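D-isomer specific 2-hydroxyacid dehydrogenase NAD-binding (PDB 4XA8) binds NADPH and probably works as a nicotinamide-dependent oxidoreductase of the D-isomer specific 2-hydroxyacid dehydrogenase family. Local coordinates at residues Val16-Gly19 against Gln20-Lys23; Arg120-Pro123 against Thr124-Arg127; Glu126-Arg130 against Glu131-His135; Gly214-Ala218 against Glu219-His223. All blocks are in the same frame, centred on the assembly; numbering follows the deposited sequence. Where two conformers were deposited one is given.

Interaction 1: Val16-Gly19 against Gln20-Lys23; sequences VDIG and QDWK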
loop_
_atom_site.group_PDB
_atom_site.type_symbol
_atom_site.label_atom_id
_atom_site.label_comp_id
_atom_site.label_asym_id
_atom_site.label_seq_id
_atom_site.Cartn_x
_atom_site.Cartn_y
_atom_site.Cartn_z
ATOM N N VAL A 16 -4.296 3.626 -23.928
ATOM C CA VAL A 16 -3.918 3.420 -22.515
ATOM C C VAL A 16 -2.692 2.492 -22.357
ATOM O O VAL A 16 -2.389 2.061 -21.262
ATOM C CB VAL A 16 -5.131 2.975 -21.638
ATOM C CG1 VAL A 16 -6.227 4.016 -21.659
ATOM C CG2 VAL A 16 -5.712 1.651 -22.108
ATOM N N ASP A 17 -1.990 2.201 -23.448
ATOM C CA ASP A 17 -0.841 1.283 -23.460
ATOM C C ASP A 17 0.196 1.853 -24.416
ATOM O O ASP A 17 -0.145 2.548 -25.358
ATOM C CB ASP A 17 -1.217 -0.126 -23.929
ATOM C CG ASP A 17 -2.277 -0.812 -23.058
ATOM O OD1 ASP A 17 -1.874 -1.513 -22.095
ATOM O OD2 ASP A 17 -3.491 -0.721 -23.395
ATOM N N ILE A 18 1.465 1.585 -24.157
ATOM C CA ILE A 18 2.552 2.164 -24.944
ATOM C C ILE A 18 2.909 1.237 -26.110
ATOM O O ILE A 18 3.577 0.192 -25.916
ATOM C CB ILE A 18 3.822 2.380 -24.104
ATOM C CG1 ILE A 18 3.534 3.292 -22.891
ATOM C CG2 ILE A 18 4.918 2.987 -24.987
ATOM C CD1 ILE A 18 4.455 3.067 -21.687
ATOM N N GLY A 19 2.538 1.664 -27.311
ATOM C CA GLY A 19 2.763 0.856 -28.551
ATOM C C GLY A 19 4.178 0.353 -28.730
ATOM O O GLY A 19 4.406 -0.832 -28.989
ATOM N N GLN A 20 5.148 1.234 -28.551
ATOM C CA GLN A 20 6.563 0.875 -28.742
ATOM C C GLN A 20 7.082 -0.283 -27.872
ATOM O O GLN A 20 7.861 -1.103 -28.330
ATOM C CB GLN A 20 7.462 2.110 -28.566
ATOM C CG GLN A 20 7.805 2.804 -29.882
ATOM C CD GLN A 20 8.623 1.911 -30.842
ATOM O OE1 GLN A 20 9.517 1.166 -30.423
ATOM N NE2 GLN A 20 8.299 1.977 -32.127
ATOM N N ASP A 21 6.650 -0.350 -26.619
ATOM C CA ASP A 21 7.055 -1.422 -25.726
ATOM C C ASP A 21 6.491 -2.747 -26.228
ATOM O O ASP A 21 7.130 -3.780 -26.089
ATOM C CB ASP A 21 6.490 -1.207 -24.336
ATOM C CG ASP A 21 7.100 -0.039 -23.633
ATOM O OD1 ASP A 21 8.171 0.446 -24.059
ATOM O OD2 ASP A 21 6.500 0.373 -22.618
ATOM N N TRP A 22 5.272 -2.726 -26.759
ATOM C CA TRP A 22 4.682 -3.938 -27.291
ATOM C C TRP A 22 5.384 -4.351 -28.570
ATOM O O TRP A 22 5.571 -5.532 -28.810
ATOM C CB TRP A 22 3.174 -3.763 -27.532
ATOM C CG TRP A 22 2.410 -3.881 -26.297
ATOM C CD1 TRP A 22 2.098 -2.871 -25.407
ATOM C CD2 TRP A 22 1.909 -5.093 -25.721
ATOM N NE1 TRP A 22 1.393 -3.386 -24.343
ATOM C CE2 TRP A 22 1.263 -4.748 -24.520
ATOM C CE3 TRP A 22 1.963 -6.441 -26.099
ATOM C CZ2 TRP A 22 0.677 -5.700 -23.704
ATOM C CZ3 TRP A 22 1.351 -7.381 -25.287
ATOM C CH2 TRP A 22 0.696 -6.996 -24.130
ATOM N N LYS A 23 5.753 -3.378 -29.396
ATOM C CA LYS A 23 6.455 -3.651 -30.644
ATOM C C LYS A 23 7.805 -4.329 -30.357
ATOM O O LYS A 23 8.146 -5.337 -30.989
ATOM C CB LYS A 23 6.640 -2.367 -31.449
ATOM C CG LYS A 23 7.386 -2.534 -32.774
ATOM C CD LYS A 23 7.295 -1.285 -33.641
ATOM C CE LYS A 23 7.981 -1.486 -34.999
ATOM N NZ LYS A 23 7.540 -0.470 -36.001
HETATM O O HOH W 1 0.676 -2.409 -21.587
#
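Ile18 and Asp21 are brought together by their torsions: Ile18 CG1 lies opposite its own carbonyl carbon (chi1 -58°), and the near-extended chi2 of 153° carries CD1 out to the Asp21 carboxylate. Ile18 CD1 comes to 3.5 Å from Asp21 OD2. Ile18 CB lies 3.7 Å from Asp21 OD2 as well; the two side chains cross at a slant, an apolar touch and not a bond. The polar partner of Asp21 OD2 is His138 of the second subunit, and Ile18 packs on Val137 of that subunit. Ile18 O receives two weak backbone bonds, from Asp21 N at 3.2 Å and from Trp22 N at 3.5 Å. Ile18 O also meets the edge of the Trp22 indole, in the ring plane, 3.4 Å from Trp22 CD1. At that edge a water donates to Asp17 OD1 at 2.8 Å and accepts from Trp22 NE1 at 3.0 Å. It thus ties the loop to the indole, while Asp17 OD2 is held by Ser14. Cutting Ile18 back to an alanine is likely to open a gap beside the Asp21 carboxylate and against Val137 of the second subunit. The buried indole also packs on helix 290-306. Lys23 N closes a regular helical bond to Gly19 O at 2.9 Å. Ile18 is the N-cap residue of helix 19-29, although its side chain is apolar. The whole is the loop and first helical turn after strand 9-13, a strand-loop-helix step of the parallel five-stranded, flavodoxin-like domain of this family.

Interaction 2: Arg120-Pro123 against Thr124-Arg127; sequences RDIP and TFER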
loop_
_atom_site.group_PDB
_atom_site.type_symbol
_atom_site.label_atom_id
_atom_site.label_comp_id
_atom_site.label_asym_id
_atom_site.label_seq_id
_atom_site.Cartn_x
_atom_site.Cartn_y
_atom_site.Cartn_z
ATOM N N ARG A 120 -4.993 3.121 6.875
ATOM C CA ARG A 120 -4.030 3.862 7.713
ATOM C C ARG A 120 -4.158 5.374 7.587
ATOM O O ARG A 120 -3.373 6.088 8.178
ATOM C CB ARG A 120 -2.608 3.395 7.431
ATOM C CG ARG A 120 -2.380 1.894 7.621
ATOM C CD ARG A 120 -2.829 1.378 8.965
ATOM N NE ARG A 120 -2.308 2.204 10.037
ATOM C CZ ARG A 120 -1.122 2.052 10.646
ATOM N NH1 ARG A 120 -0.279 1.050 10.339
ATOM N NH2 ARG A 120 -0.798 2.919 11.614
ATOM N N ASP A 121 -5.172 5.851 6.854
ATOM C CA ASP A 121 -5.447 7.277 6.680
ATOM C C ASP A 121 -4.304 8.000 5.995
ATOM O O ASP A 121 -4.055 9.204 6.262
ATOM C CB ASP A 121 -5.783 7.931 8.039
ATOM C CG ASP A 121 -7.203 7.601 8.502
ATOM O OD1 ASP A 121 -8.180 7.779 7.756
ATOM O OD2 ASP A 121 -7.354 7.120 9.624
ATOM N N ILE A 122 -3.624 7.308 5.071
ATOM C CA ILE A 122 -2.509 7.932 4.354
ATOM C C ILE A 122 -2.890 9.272 3.657
ATOM O O ILE A 122 -2.071 10.185 3.640
ATOM C CB ILE A 122 -1.822 6.929 3.398
ATOM C CG1 ILE A 122 -1.204 5.743 4.213
ATOM C CG2 ILE A 122 -0.774 7.564 2.522
ATOM C CD1 ILE A 122 -0.286 6.083 5.359
ATOM N N PRO A 123 -4.101 9.394 3.071
ATOM C CA PRO A 123 -4.444 10.679 2.422
ATOM C C PRO A 123 -4.378 11.898 3.369
ATOM O O PRO A 123 -3.888 12.974 2.968
ATOM C CB PRO A 123 -5.850 10.429 1.855
ATOM C CG PRO A 123 -5.852 8.925 1.609
ATOM C CD PRO A 123 -5.068 8.330 2.738
ATOM N N THR A 124 -4.775 11.693 4.628
ATOM C CA THR A 124 -4.689 12.719 5.639
ATOM C C THR A 124 -3.226 13.082 5.964
ATOM O O THR A 124 -2.869 14.266 6.073
ATOM C CB THR A 124 -5.448 12.253 6.857
ATOM O OG1 THR A 124 -6.796 12.120 6.460
ATOM C CG2 THR A 124 -5.314 13.216 8.016
ATOM N N PHE A 125 -2.399 12.070 6.141
ATOM C CA PHE A 125 -0.963 12.281 6.332
ATOM C C PHE A 125 -0.263 12.940 5.172
ATOM O O PHE A 125 0.631 13.752 5.394
ATOM C CB PHE A 125 -0.269 10.982 6.765
ATOM C CG PHE A 125 -0.765 10.488 8.069
ATOM C CD1 PHE A 125 -0.494 11.190 9.254
ATOM C CD2 PHE A 125 -1.525 9.360 8.151
ATOM C CE1 PHE A 125 -0.982 10.723 10.479
ATOM C CE2 PHE A 125 -2.051 8.910 9.350
ATOM C CZ PHE A 125 -1.764 9.586 10.524
ATOM N N GLU A 126 -0.639 12.612 3.933
ATOM C CA GLU A 126 -0.036 13.209 2.743
ATOM C C GLU A 126 -0.340 14.706 2.766
ATOM O O GLU A 126 0.550 15.517 2.460
ATOM C CB GLU A 126 -0.587 12.593 1.397
ATOM C CG GLU A 126 -0.118 11.203 1.039
ATOM C CD GLU A 126 -0.979 10.503 -0.058
ATOM O OE1 GLU A 126 -1.674 11.161 -0.857
ATOM O OE2 GLU A 126 -0.995 9.259 -0.101
ATOM N N ARG A 127 -1.585 15.071 3.123
ATOM C CA ARG A 127 -2.033 16.458 3.234
ATOM C C ARG A 127 -1.223 17.197 4.305
ATOM O O ARG A 127 -0.773 18.321 4.123
ATOM C CB ARG A 127 -3.535 16.435 3.597
ATOM C CG ARG A 127 -4.285 17.724 3.836
ATOM C CD ARG A 127 -5.801 17.395 3.849
ATOM N NE ARG A 127 -6.131 16.350 2.864
ATOM C CZ ARG A 127 -6.908 15.285 3.079
ATOM N NH1 ARG A 127 -7.507 15.085 4.251
ATOM N NH2 ARG A 127 -7.129 14.426 2.089
HETATM O O HOH W 2 -7.308 9.768 5.585
#
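Thr124 opens the helix side by giving its backbone N to Asp121 O, a weak bond of 3.1 Å. Its hydroxyl reaches the Asp121 side chain through a water: the water accepts from Thr124 OG1 at 2.6 Å and donates to Asp121 OD1 at 3.1 Å. The same OD1 also forms a salt bridge with Lys229, so the carboxylate is gripped from outside the turn as well. Phe125 comes next. Its CG is turned opposite its own carbonyl carbon (chi1 -63°), which turns the ring back toward the Arg120 and Asp121 carbonyls. Arg120 O meets the ring edge in plane, 3.3 Å from Phe125 CE2. Phe125 N makes a long, weak bond to Asp121 O. Glu126 N donates to Ile122 O at 2.8 Å, a firm helical bond. The glutamate chain then runs out extended past Ile122, and its OE2 lies only 3.1 Å from Ile122 CG2, a tight touch. Glu126 OE1 is paired with Arg117, so the acid has a charged partner on the preceding helix. Arg127 N closes the row on Pro123 O at 3.1 Å. The Arg127 guanidinium folds back with one face over Pro123 O, but this contact is uncertain because the side chain has two positions. Arg120, for its part, reaches Leu284 O of the second subunit. Asp121, with its positive phi of 62°, is the C-prime residue of a Schellman motif that ends helix 103-119, and it is also the N-cap of helix 122-130; the turn is a helix-to-helix junction.

Interaction 3: Glu126-Arg130 against Glu131-His135; sequences ERAQR and EGRWH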
loop_
_atom_site.group_PDB
_atom_site.type_symbol
_atom_site.label_atom_id
_atom_site.label_comp_id
_atom_site.label_asym_id
_atom_site.label_seq_id
_atom_site.Cartn_x
_atom_site.Cartn_y
_atom_site.Cartn_z
ATOM N N GLU A 126 -0.639 12.612 3.933
ATOM C CA GLU A 126 -0.036 13.209 2.743
ATOM C C GLU A 126 -0.340 14.706 2.766
ATOM O O GLU A 126 0.550 15.517 2.460
ATOM C CB GLU A 126 -0.587 12.593 1.397
ATOM C CG GLU A 126 -0.118 11.203 1.039
ATOM C CD GLU A 126 -0.979 10.503 -0.058
ATOM O OE1 GLU A 126 -1.674 11.161 -0.857
ATOM O OE2 GLU A 126 -0.995 9.259 -0.101
ATOM N N ARG A 127 -1.585 15.071 3.123
ATOM C CA ARG A 127 -2.033 16.458 3.234
ATOM C C ARG A 127 -1.223 17.197 4.305
ATOM O O ARG A 127 -0.773 18.321 4.123
ATOM C CB ARG A 127 -3.535 16.435 3.597
ATOM C CG ARG A 127 -4.285 17.724 3.836
ATOM C CD ARG A 127 -5.801 17.395 3.849
ATOM N NE ARG A 127 -6.131 16.350 2.864
ATOM C CZ ARG A 127 -6.908 15.285 3.079
ATOM N NH1 ARG A 127 -7.507 15.085 4.251
ATOM N NH2 ARG A 127 -7.129 14.426 2.089
ATOM N N ALA A 128 -1.101 16.540 5.460
ATOM C CA ALA A 128 -0.368 17.098 6.606
ATOM C C ALA A 128 1.115 17.443 6.261
ATOM O O ALA A 128 1.643 18.530 6.623
ATOM C CB ALA A 128 -0.436 16.136 7.776
ATOM N N GLN A 129 1.762 16.558 5.510
ATOM C CA GLN A 129 3.142 16.790 5.083
ATOM C C GLN A 129 3.247 18.037 4.219
ATOM O O GLN A 129 4.178 18.828 4.379
ATOM C CB GLN A 129 3.690 15.564 4.343
ATOM C CG GLN A 129 5.106 15.798 3.908
ATOM C CD GLN A 129 5.696 14.691 3.064
ATOM O OE1 GLN A 129 5.112 13.643 2.838
ATOM N NE2 GLN A 129 6.821 14.994 2.497
ATOM N N ARG A 130 2.270 18.241 3.319
ATOM C CA ARG A 130 2.279 19.432 2.476
ATOM C C ARG A 130 2.044 20.676 3.355
ATOM O O ARG A 130 2.463 21.773 2.993
ATOM C CB ARG A 130 1.243 19.316 1.345
ATOM C CG ARG A 130 1.572 18.184 0.363
ATOM C CD ARG A 130 0.621 18.034 -0.850
ATOM N NE ARG A 130 -0.763 18.413 -0.541
ATOM C CZ ARG A 130 -1.820 17.590 -0.475
ATOM N NH1 ARG A 130 -1.702 16.278 -0.718
ATOM N NH2 ARG A 130 -3.010 18.101 -0.145
ATOM N N GLU A 131 1.377 20.496 4.504
ATOM C CA GLU A 131 1.179 21.621 5.454
ATOM C C GLU A 131 2.375 21.795 6.397
ATOM O O GLU A 131 2.389 22.725 7.183
ATOM C CB GLU A 131 -0.092 21.404 6.308
ATOM C CG GLU A 131 -1.406 21.394 5.545
ATOM C CD GLU A 131 -2.633 20.874 6.361
ATOM O OE1 GLU A 131 -2.616 19.814 7.102
ATOM O OE2 GLU A 131 -3.686 21.526 6.200
ATOM N N GLY A 132 3.351 20.877 6.359
ATOM C CA GLY A 132 4.487 20.884 7.253
ATOM C C GLY A 132 4.191 20.494 8.692
ATOM O O GLY A 132 4.924 20.901 9.605
ATOM N N ARG A 133 3.148 19.700 8.894
ATOM C CA ARG A 133 2.714 19.382 10.256
ATOM C C ARG A 133 2.637 17.894 10.541
ATOM O O ARG A 133 2.295 17.090 9.697
ATOM C CB ARG A 133 1.410 20.090 10.598
ATOM C CG ARG A 133 0.189 19.423 10.077
ATOM C CD ARG A 133 -1.107 20.244 10.263
ATOM N NE ARG A 133 -2.098 19.375 9.703
ATOM C CZ ARG A 133 -2.643 18.342 10.327
ATOM N NH1 ARG A 133 -2.427 18.068 11.649
ATOM N NH2 ARG A 133 -3.450 17.605 9.621
ATOM N N TRP A 134 2.948 17.570 11.785
ATOM C CA TRP A 134 2.919 16.227 12.324
ATOM C C TRP A 134 1.484 15.965 12.849
ATOM O O TRP A 134 1.016 16.648 13.790
ATOM C CB TRP A 134 3.937 16.200 13.431
ATOM C CG TRP A 134 4.137 14.877 14.047
ATOM C CD1 TRP A 134 3.399 14.320 15.042
ATOM C CD2 TRP A 134 5.213 13.974 13.786
ATOM N NE1 TRP A 134 3.902 13.106 15.387
ATOM C CE2 TRP A 134 5.029 12.864 14.631
ATOM C CE3 TRP A 134 6.293 13.978 12.888
ATOM C CZ2 TRP A 134 5.873 11.763 14.604
ATOM C CZ3 TRP A 134 7.148 12.872 12.871
ATOM C CH2 TRP A 134 6.936 11.784 13.705
ATOM N N HIS A 135 0.791 15.051 12.168
ATOM C CA HIS A 135 -0.604 14.732 12.410
ATOM C C HIS A 135 -0.770 13.607 13.420
ATOM O O HIS A 135 -0.061 12.617 13.355
ATOM C CB HIS A 135 -1.278 14.291 11.100
ATOM C CG HIS A 135 -2.766 14.167 11.214
ATOM N ND1 HIS A 135 -3.570 15.225 11.510
ATOM C CD2 HIS A 135 -3.588 13.099 11.109
ATOM C CE1 HIS A 135 -4.825 14.832 11.592
ATOM N NE2 HIS A 135 -4.862 13.543 11.362
#
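Helix 122-130 ends in a Schellman motif at Gly132, whose phi is positive (72°): Arg133 N donates to Ala128 O at 3.0 Å and Gly132 N to Gln129 O, also at 3.0 Å. The first bond is almost straight, but its donor sits above the carbonyl plane. Glu131 N adds a bond to Arg127 O. The chain then turns back, and three side chains gather beside Ala128. Arg133 CG stands between its backbone N and carbonyl carbon, the crowded position (chi1 81°). From there its extended chain runs back past the end of the helix. One face of the guanidinium lies on Ala128 CB, which is 3.7 Å above the plane and offset toward the rim. Arg133 NE forms a salt bridge to Glu131 OE1 at 2.7 Å, nearly straight (169°). This acid oxygen lies in the guanidinium plane, though it is approached from above the carboxylate plane. Arg133 NH1 donates to His135 ND1 at 3.1 Å and lies close to the imidazole plane. With one bond to the glutamate, another to the histidine and a methyl against its face, the guanidinium is restrained from turning. His135 CB packs on Ala128 CB at 3.9 Å. The group closes the end of helix 122-130 and starts the loop to strand 146-150. On the helix itself, Gln129 bonds to the backbone of Val278 and Val280 in strand 278-280 of the second subunit, and Arg130 pairs with Asp276 of its own chain.

Interaction 4: Gly214-Ala218 against Glu219-His223; sequences GLMNA and ERLAH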
loop_
_atom_site.group_PDB
_atom_site.type_symbol
_atom_site.label_atom_id
_atom_site.label_comp_id
_atom_site.label_asym_id
_atom_site.label_seq_id
_atom_site.Cartn_x
_atom_site.Cartn_y
_atom_site.Cartn_z
ATOM N N GLY A 214 -23.678 -0.057 -14.287
ATOM C CA GLY A 214 -24.366 0.909 -13.430
ATOM C C GLY A 214 -24.942 0.383 -12.110
ATOM O O GLY A 214 -25.846 1.003 -11.532
ATOM N N LEU A 215 -24.434 -0.734 -11.605
ATOM C CA LEU A 215 -24.955 -1.267 -10.338
ATOM C C LEU A 215 -24.653 -0.328 -9.170
ATOM O O LEU A 215 -25.487 -0.174 -8.288
ATOM C CB LEU A 215 -24.372 -2.633 -10.076
ATOM C CG LEU A 215 -24.880 -3.403 -8.853
ATOM C CD1 LEU A 215 -26.163 -4.118 -9.157
ATOM C CD2 LEU A 215 -23.854 -4.414 -8.380
ATOM N N MET A 216 -23.455 0.266 -9.131
ATOM C CA MET A 216 -23.105 1.240 -8.094
ATOM C C MET A 216 -23.589 2.620 -8.575
ATOM O O MET A 216 -22.812 3.461 -8.997
ATOM C CB MET A 216 -21.614 1.206 -7.757
ATOM C CG MET A 216 -21.160 -0.051 -6.990
ATOM S SD MET A 216 -22.179 -0.445 -5.511
ATOM C CE MET A 216 -21.707 1.020 -4.607
ATOM N N ASN A 217 -24.912 2.787 -8.526
ATOM C CA ASN A 217 -25.625 4.029 -8.854
ATOM C C ASN A 217 -25.851 4.886 -7.595
ATOM O O ASN A 217 -25.396 4.530 -6.502
ATOM C CB ASN A 217 -26.969 3.694 -9.527
ATOM C CG ASN A 217 -27.906 2.864 -8.628
ATOM O OD1 ASN A 217 -27.728 2.750 -7.408
ATOM N ND2 ASN A 217 -28.921 2.313 -9.229
ATOM N N ALA A 218 -26.554 6.007 -7.724
ATOM C CA ALA A 218 -26.828 6.848 -6.550
ATOM C C ALA A 218 -27.491 6.079 -5.395
ATOM O O ALA A 218 -27.121 6.236 -4.253
ATOM C CB ALA A 218 -27.681 8.043 -6.945
ATOM N N GLU A 219 -28.502 5.268 -5.699
ATOM C CA GLU A 219 -29.197 4.526 -4.648
ATOM C C GLU A 219 -28.255 3.598 -3.841
ATOM O O GLU A 219 -28.332 3.549 -2.604
ATOM C CB GLU A 219 -30.323 3.723 -5.277
ATOM C CG GLU A 219 -31.200 2.972 -4.290
ATOM C CD GLU A 219 -32.214 2.119 -5.008
ATOM O OE1 GLU A 219 -32.938 2.688 -5.836
ATOM O OE2 GLU A 219 -32.263 0.893 -4.777
ATOM N N ARG A 220 -27.375 2.880 -4.534
ATOM C CA ARG A 220 -26.428 1.947 -3.879
ATOM C C ARG A 220 -25.319 2.664 -3.131
ATOM O O ARG A 220 -24.910 2.224 -2.043
ATOM C CB ARG A 220 -25.789 0.999 -4.887
ATOM C CG ARG A 220 -26.577 -0.301 -5.063
ATOM C CD ARG A 220 -27.857 -0.071 -5.763
ATOM N NE ARG A 220 -28.624 -1.282 -6.044
ATOM C CZ ARG A 220 -28.749 -1.852 -7.247
ATOM N NH1 ARG A 220 -28.118 -1.386 -8.314
ATOM N NH2 ARG A 220 -29.541 -2.908 -7.395
ATOM N N LEU A 221 -24.776 3.714 -3.734
ATOM C CA LEU A 221 -23.821 4.541 -3.032
ATOM C C LEU A 221 -24.366 5.113 -1.692
ATOM O O LEU A 221 -23.614 5.259 -0.703
ATOM C CB LEU A 221 -23.343 5.684 -3.928
ATOM C CG LEU A 221 -22.457 5.346 -5.145
ATOM C CD1 LEU A 221 -22.276 6.615 -5.984
ATOM C CD2 LEU A 221 -21.113 4.792 -4.713
ATOM N N ALA A 222 -25.647 5.497 -1.686
ATOM C CA ALA A 222 -26.267 6.020 -0.494
ATOM C C ALA A 222 -26.392 4.972 0.633
ATOM O O ALA A 222 -26.510 5.349 1.790
ATOM C CB ALA A 222 -27.616 6.617 -0.828
ATOM N N HIS A 223 -26.304 3.681 0.316
ATOM C CA HIS A 223 -26.331 2.625 1.342
ATOM C C HIS A 223 -25.043 2.508 2.129
ATOM O O HIS A 223 -25.038 1.976 3.231
ATOM C CB HIS A 223 -26.565 1.268 0.701
ATOM C CG HIS A 223 -27.924 1.097 0.123
ATOM N ND1 HIS A 223 -29.065 1.477 0.792
ATOM C CD2 HIS A 223 -28.334 0.528 -1.030
ATOM C CE1 HIS A 223 -30.121 1.178 0.057
ATOM N NE2 HIS A 223 -29.699 0.596 -1.054
#
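Arg220 doubles back, against the direction of its helix, to bond a carbonyl in the loop that leads in. Its chain bends at chi2 (70°), which brings NH1 to 2.9 Å from Leu215 O, in the carbonyl plane and on a lone pair. This oxygen closes an inverse gamma turn centred on Met216, where Asn217 N makes a weak bond to it. One carbonyl therefore takes both the turn and the arginine. Leu215 CD1 touches the same guanidinium, 3.5 Å from NH1, and the two side chains cross at about a right angle. Asn217 is the N-cap of helix 218-223. Its OD1 accepts from Arg220 N at 2.9 Å, so Arg220 is held by both backbone and side chain. The helix follows strand 201-204 in the Rossmann-type coenzyme domain. Arg220 also packs on Leu192 and Leu196 of helix 192-197, and Leu221 on Ala243 of helix 241-250. A leucine in place of Arg220 would probably leave Leu215 O without its side-chain donor and the inverse gamma turn less firmly tied to the helix. Beside the cap, Met216 SD lies 3.9 Å from Arg220 CB. The methionine bends twice, and its methyl, CE, ends 3.8 Å from Leu221 CD2.

Interactions 2 and 3 are one continuous structure: they share Glu126 and Arg127 on helix 122-130, and their centres are about 9 Å apart. They meet where Thr124 CG2 packs 3.4 Å from His135 NE2. Both lie away from the NADPH sites and touch the second subunit. Interaction 1 touches that subunit too, but its centre is about 34 Å from that of interaction 2. Interaction 4 touches no other chain and lies opposite interaction 1 across the chain's centre. These two lie nearer the residues that bind NADPH: the Asp17 side chain is about 9 Å from that of Ser286, and the Leu215 side chain about 8 Å from that of Arg175.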